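Spectinomycin phosphotransferase (Legionella pneumophila, PDB 3I1A) phosphorylates the aminocyclitol antibiotic spectinomycin, with a nucleotide as probable phosphate donor and magnesium, giving resistance to the drug. Local coordinates at residues Ala215-Val220 and Ile228-Glu233; Ile74-Phe79 and Trp118-Lys123. One frame throughout, in Å; residues are numbered along the deposited sequence.

Contact 1 of 2, residues Ala215-Val220 and Ile228-Glu233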
loop_
_atom_site.group_PDB
_atom_site.type_symbol
_atom_site.label_atom_id
_atom_site.label_comp_id
_atom_site.label_asym_id
_atom_site.label_seq_id
_atom_site.Cartn_x
_atom_site.Cartn_y
_atom_site.Cartn_z
ATOM N N ALA A 215 7.623 0.169 -4.556
ATOM C CA ALA A 215 8.657 -0.854 -4.393
ATOM C C ALA A 215 8.618 -1.632 -3.100
ATOM O O ALA A 215 9.048 -2.790 -3.057
ATOM C CB ALA A 215 10.037 -0.240 -4.603
ATOM N N GLY A 216 8.109 -1.005 -2.045
ATOM C CA GLY A 216 8.023 -1.687 -0.778
ATOM C C GLY A 216 6.997 -2.795 -0.777
ATOM O O GLY A 216 7.034 -3.679 0.078
ATOM N N ASN A 217 6.074 -2.759 -1.738
ATOM C CA ASN A 217 5.036 -3.779 -1.811
ATOM C C ASN A 217 5.249 -4.887 -2.839
ATOM O O ASN A 217 4.337 -5.657 -3.178
ATOM C CB ASN A 217 3.677 -3.111 -1.950
ATOM C CG ASN A 217 3.239 -2.489 -0.634
ATOM O OD1 ASN A 217 3.583 -3.007 0.431
ATOM N ND2 ASN A 217 2.489 -1.405 -0.691
ATOM N N VAL A 218 6.476 -4.962 -3.347
ATOM C CA VAL A 218 6.823 -6.055 -4.234
ATOM C C VAL A 218 7.972 -6.797 -3.548
ATOM O O VAL A 218 8.978 -6.178 -3.195
ATOM C CB VAL A 218 7.323 -5.582 -5.612
ATOM C CG1 VAL A 218 7.709 -6.803 -6.437
ATOM C CG2 VAL A 218 6.248 -4.807 -6.333
ATOM N N LEU A 219 7.822 -8.103 -3.358
ATOM C CA LEU A 219 8.887 -8.900 -2.750
ATOM C C LEU A 219 9.460 -9.782 -3.836
ATOM O O LEU A 219 8.748 -10.182 -4.754
ATOM C CB LEU A 219 8.347 -9.786 -1.632
ATOM C CG LEU A 219 7.645 -9.069 -0.471
ATOM C CD1 LEU A 219 7.300 -10.076 0.585
ATOM C CD2 LEU A 219 8.543 -8.008 0.102
ATOM N N VAL A 220 10.749 -10.079 -3.743
ATOM C CA VAL A 220 11.395 -10.956 -4.722
ATOM C C VAL A 220 11.635 -12.233 -3.947
ATOM O O VAL A 220 12.467 -12.265 -3.039
ATOM C CB VAL A 220 12.736 -10.381 -5.199
ATOM C CG1 VAL A 220 13.429 -11.382 -6.121
ATOM C CG2 VAL A 220 12.508 -9.073 -5.907
ATOM N N ILE A 228 3.327 -9.592 -5.018
ATOM C CA ILE A 228 2.760 -8.286 -4.690
ATOM C C ILE A 228 2.066 -8.415 -3.343
ATOM O O ILE A 228 1.201 -9.268 -3.184
ATOM C CB ILE A 228 1.724 -7.829 -5.733
ATOM C CG1 ILE A 228 2.421 -7.601 -7.077
ATOM C CG2 ILE A 228 1.054 -6.527 -5.245
ATOM C CD1 ILE A 228 1.447 -7.281 -8.205
ATOM N N ILE A 229 2.441 -7.571 -2.381
ATOM C CA ILE A 229 1.868 -7.642 -1.039
ATOM C C ILE A 229 1.054 -6.413 -0.664
ATOM O O ILE A 229 0.976 -5.446 -1.425
ATOM C CB ILE A 229 2.967 -7.861 0.056
ATOM C CG1 ILE A 229 3.985 -6.713 0.049
ATOM C CG2 ILE A 229 3.671 -9.216 -0.204
ATOM C CD1 ILE A 229 4.874 -6.699 1.285
ATOM N N ASP A 230 0.428 -6.510 0.509
ATOM C CA ASP A 230 -0.436 -5.501 1.119
ATOM C C ASP A 230 -1.715 -5.279 0.336
ATOM O O ASP A 230 -1.900 -4.255 -0.322
ATOM C CB ASP A 230 0.266 -4.168 1.298
ATOM C CG ASP A 230 -0.594 -3.174 2.087
ATOM O OD1 ASP A 230 -1.790 -3.463 2.325
ATOM O OD2 ASP A 230 -0.085 -2.106 2.452
ATOM N N TRP A 231 -2.612 -6.241 0.446
ATOM C CA TRP A 231 -3.890 -6.203 -0.234
ATOM C C TRP A 231 -4.992 -5.775 0.723
ATOM O O TRP A 231 -6.149 -6.170 0.568
ATOM C CB TRP A 231 -4.180 -7.592 -0.811
ATOM C CG TRP A 231 -3.359 -7.859 -2.017
ATOM C CD1 TRP A 231 -2.175 -8.562 -2.102
ATOM C CD2 TRP A 231 -3.618 -7.345 -3.321
ATOM N NE1 TRP A 231 -1.693 -8.501 -3.392
ATOM C CE2 TRP A 231 -2.561 -7.759 -4.155
ATOM C CE3 TRP A 231 -4.646 -6.564 -3.864
ATOM C CZ2 TRP A 231 -2.506 -7.417 -5.503
ATOM C CZ3 TRP A 231 -4.588 -6.221 -5.200
ATOM C CH2 TRP A 231 -3.527 -6.648 -6.007
ATOM N N ASP A 232 -4.630 -4.940 1.701
ATOM C CA ASP A 232 -5.599 -4.481 2.709
ATOM C C ASP A 232 -6.613 -3.460 2.217
ATOM O O ASP A 232 -7.735 -3.430 2.690
ATOM C CB ASP A 232 -4.880 -3.900 3.936
ATOM C CG ASP A 232 -4.257 -4.970 4.804
ATOM O OD1 ASP A 232 -4.694 -6.137 4.693
ATOM O OD2 ASP A 232 -3.342 -4.649 5.602
ATOM N N GLU A 233 -6.229 -2.626 1.264
ATOM C CA GLU A 233 -7.162 -1.620 0.783
ATOM C C GLU A 233 -7.215 -1.466 -0.737
ATOM O O GLU A 233 -6.893 -0.400 -1.254
ATOM C CB GLU A 233 -6.810 -0.273 1.422
ATOM C CG GLU A 233 -6.832 -0.287 2.935
ATOM C CD GLU A 233 -8.146 0.216 3.495
ATOM O OE1 GLU A 233 -9.200 -0.384 3.172
ATOM O OE2 GLU A 233 -8.125 1.214 4.253
#

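Contact 2 of 2, residues Ile74-Phe79 and Trp118-Lys123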
loop_
_atom_site.group_PDB
_atom_site.type_symbol
_atom_site.label_atom_id
_atom_site.label_comp_id
_atom_site.label_asym_id
_atom_site.label_seq_id
_atom_site.Cartn_x
_atom_site.Cartn_y
_atom_site.Cartn_z
ATOM N N ILE A 74 -4.029 -15.795 -10.603
ATOM C CA ILE A 74 -2.837 -14.963 -10.374
ATOM C C ILE A 74 -1.926 -15.753 -9.439
ATOM O O ILE A 74 -2.354 -16.236 -8.389
ATOM C CB ILE A 74 -3.185 -13.590 -9.744
ATOM C CG1 ILE A 74 -3.802 -12.662 -10.799
ATOM C CG2 ILE A 74 -1.918 -12.914 -9.200
ATOM C CD1 ILE A 74 -5.184 -13.040 -11.248
ATOM N N LYS A 75 -0.667 -15.896 -9.820
ATOM C CA LYS A 75 0.263 -16.676 -9.024
ATOM C C LYS A 75 1.161 -15.883 -8.085
ATOM O O LYS A 75 1.591 -16.408 -7.038
ATOM C CB LYS A 75 1.157 -17.507 -9.949
ATOM C CG LYS A 75 0.407 -18.526 -10.805
ATOM C CD LYS A 75 1.348 -19.182 -11.819
ATOM C CE LYS A 75 0.581 -20.111 -12.768
ATOM N NZ LYS A 75 1.474 -20.856 -13.708
ATOM N N GLU A 76 1.436 -14.632 -8.459
ATOM C CA GLU A 76 2.359 -13.772 -7.723
ATOM C C GLU A 76 1.850 -13.098 -6.465
ATOM O O GLU A 76 2.050 -11.899 -6.273
ATOM C CB GLU A 76 2.950 -12.715 -8.675
ATOM C CG GLU A 76 3.826 -13.289 -9.816
ATOM C CD GLU A 76 3.038 -13.940 -10.942
ATOM O OE1 GLU A 76 1.787 -13.996 -10.897
ATOM O OE2 GLU A 76 3.686 -14.390 -11.908
ATOM N N ILE A 77 1.199 -13.891 -5.617
ATOM C CA ILE A 77 0.645 -13.443 -4.347
ATOM C C ILE A 77 1.068 -14.452 -3.267
ATOM O O ILE A 77 1.150 -15.659 -3.538
ATOM C CB ILE A 77 -0.904 -13.453 -4.413
ATOM C CG1 ILE A 77 -1.385 -12.497 -5.505
ATOM C CG2 ILE A 77 -1.492 -13.111 -3.053
ATOM C CD1 ILE A 77 -2.885 -12.352 -5.551
ATOM N N ILE A 78 1.338 -13.978 -2.057
ATOM C CA ILE A 78 1.682 -14.902 -0.987
ATOM C C ILE A 78 0.314 -15.198 -0.403
ATOM O O ILE A 78 -0.212 -14.414 0.386
ATOM C CB ILE A 78 2.583 -14.275 0.073
ATOM C CG1 ILE A 78 3.942 -13.943 -0.555
ATOM C CG2 ILE A 78 2.770 -15.269 1.244
ATOM C CD1 ILE A 78 4.826 -13.085 0.327
ATOM N N PHE A 79 -0.273 -16.318 -0.827
ATOM C CA PHE A 79 -1.606 -16.718 -0.372
ATOM C C PHE A 79 -1.601 -17.397 0.982
ATOM O O PHE A 79 -0.609 -18.012 1.387
ATOM C CB PHE A 79 -2.257 -17.714 -1.336
ATOM C CG PHE A 79 -2.521 -17.161 -2.705
ATOM C CD1 PHE A 79 -1.685 -17.482 -3.784
ATOM C CD2 PHE A 79 -3.609 -16.328 -2.918
ATOM C CE1 PHE A 79 -1.940 -16.975 -5.069
ATOM C CE2 PHE A 79 -3.869 -15.814 -4.190
ATOM C CZ PHE A 79 -3.027 -16.144 -5.271
ATOM N N TRP A 118 10.776 -7.036 -13.913
ATOM C CA TRP A 118 9.989 -5.861 -14.264
ATOM C C TRP A 118 8.914 -6.307 -15.254
ATOM O O TRP A 118 7.775 -5.884 -15.155
ATOM C CB TRP A 118 10.840 -4.780 -14.909
ATOM C CG TRP A 118 11.471 -3.880 -13.905
ATOM C CD1 TRP A 118 12.791 -3.824 -13.564
ATOM C CD2 TRP A 118 10.808 -2.880 -13.118
ATOM N NE1 TRP A 118 12.993 -2.839 -12.615
ATOM C CE2 TRP A 118 11.795 -2.249 -12.322
ATOM C CE3 TRP A 118 9.482 -2.450 -13.012
ATOM C CZ2 TRP A 118 11.492 -1.212 -11.429
ATOM C CZ3 TRP A 118 9.179 -1.411 -12.121
ATOM C CH2 TRP A 118 10.182 -0.807 -11.344
ATOM N N LYS A 119 9.296 -7.168 -16.192
ATOM C CA LYS A 119 8.339 -7.675 -17.164
ATOM C C LYS A 119 7.238 -8.479 -16.478
ATOM O O LYS A 119 6.051 -8.314 -16.800
ATOM C CB LYS A 119 9.045 -8.537 -18.218
ATOM C CG LYS A 119 9.907 -7.715 -19.157
ATOM C CD LYS A 119 10.619 -8.566 -20.226
ATOM C CE LYS A 119 11.564 -7.675 -21.060
ATOM N NZ LYS A 119 12.471 -8.430 -21.964
ATOM N N GLN A 120 7.629 -9.333 -15.526
ATOM C CA GLN A 120 6.684 -10.166 -14.778
ATOM C C GLN A 120 5.726 -9.260 -13.987
ATOM O O GLN A 120 4.526 -9.541 -13.898
ATOM C CB GLN A 120 7.440 -11.086 -13.817
ATOM C CG GLN A 120 6.527 -11.932 -12.945
ATOM C CD GLN A 120 7.274 -12.828 -11.971
ATOM O OE1 GLN A 120 8.427 -12.544 -11.577
ATOM N NE2 GLN A 120 6.609 -13.910 -11.544
ATOM N N LEU A 121 6.250 -8.164 -13.426
ATOM C CA LEU A 121 5.391 -7.255 -12.667
ATOM C C LEU A 121 4.360 -6.632 -13.617
ATOM O O LEU A 121 3.179 -6.478 -13.262
ATOM C CB LEU A 121 6.217 -6.161 -11.971
ATOM C CG LEU A 121 5.422 -5.044 -11.269
ATOM C CD1 LEU A 121 4.609 -5.634 -10.101
ATOM C CD2 LEU A 121 6.380 -3.974 -10.751
ATOM N N GLY A 122 4.805 -6.265 -14.819
ATOM C CA GLY A 122 3.883 -5.705 -15.796
ATOM C C GLY A 122 2.821 -6.736 -16.175
ATOM O O GLY A 122 1.633 -6.413 -16.287
ATOM N N LYS A 123 3.243 -7.977 -16.412
ATOM C CA LYS A 123 2.294 -9.048 -16.758
ATOM C C LYS A 123 1.243 -9.273 -15.645
ATOM O O LYS A 123 0.049 -9.388 -15.911
ATOM C CB LYS A 123 3.065 -10.347 -17.007
ATOM C CG LYS A 123 2.238 -11.612 -17.291
ATOM C CD LYS A 123 3.173 -12.841 -17.400
ATOM C CE LYS A 123 4.266 -12.864 -16.294
ATOM N NZ LYS A 123 5.104 -14.136 -16.127
#

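Contact 1 of 2, residues Ala215-Val220 and Ile228-Glu233
The magnesium site of this kinase-like enzyme is built where N217, just before strand 218-220, meets I229 and D230, which follow strand 226-228. N217 and D230 bind magnesium in this protein, although no metal is present here. The backbones are joined by a nearly straight bond (172° at the hydrogen) from I229 N to N217 O, 2.8 Å long. The same oxygen takes a CA-H...O contact from I228 CA at 3.4 Å; I228 forms the antiparallel non-hydrogen-bonded pair with V218, the residue after N217. I229 has CG1 wedged between its own backbone N and carbonyl carbon (chi1 60°), which lays CG1 against N217, 3.6 Å from N217 CA. The other branch, CG2, turns to L219 and meets its CD1 at 3.8 Å, the two side chains crossing at about a right angle.

D230 reaches N217 with its CB, 3.6 Å from N217 OD1, while the amide and carboxylate planes stand perpendicular. N217 ND2 is bound to the backbone oxygen of D212, which restrains the amide and tells ND2 from OD1. D230 OD1 accepts from D232 N at 3.3 Å, an Asx turn that steadies the carboxylate. A metal-binding asparagine and aspartate brought together by a beta hairpin are characteristic of the catalytic and DFG-like loops of the protein kinase fold, to which aminoglycoside phosphotransferases belong.

Contact 2 of 2, residues Ile74-Phe79 and Trp118-Lys123
With CG beside the backbone N and a bend at chi2 (76°), the side chain of E76 meets that of Q120, which leaves helix 115-129 with CG anti to the backbone N and the chain extended. The two approach from opposite directions, and the amide nitrogen of the glutamine ends at the carboxylate of the glutamate. There Q120 NE2 donates to E76 OE2 over 3.0 Å, with 160° at the hydrogen. The acceptor uses its anti lone pair, the one directed away from the other carboxylate oxygen, and lies close to the plane of the glutamine amide. Because the carboxylate and amide planes are 82° apart, the flat groups do not stack. E76 CG also lies 3.3 Å from Q120 NE2.

The contact joins the loop that follows helix 61-71 to a helix of the larger, helical part of this kinase-like fold, with E76 at the centre of an inverse gamma turn. Q120 has further partners at the hairpin: NE2 also bonds to S225 OG, and OE1 accepts from I226 N, so both ends of its amide are held and its rotation is fixed.

K123, one helical turn beyond Q120, brings NZ to 4.5 Å from E76 OE2. That separation is beyond a salt bridge, but the positive charge would probably favour the ionised form of the glutamate. The other oxygen of E76, OE1, takes a weak bond from K75 N at 3.3 Å.

Overall arrangement
Contact 2 packs against strand 226-228, whose last residue, I228, opens the second segment of contact 1; the centres lie about 10 Å apart. I228 N is 2.9 Å from E76 O, a probable hydrogen bond that ties the loop 74-79 to the strand leading into the magnesium site. Apolar packing adds to the join: L219 CD1 lies 3.9 Å from I78 CD1, and I228 CD1 4.0 Å from L121 CD1, so the hairpin is met by both segments of contact 2. Contact 1 holds N217 and D230, magnesium ligands without their metal here; the side chain of E76 lies about 12 Å from that of N217, so contact 2 is structural packing away from the metal site.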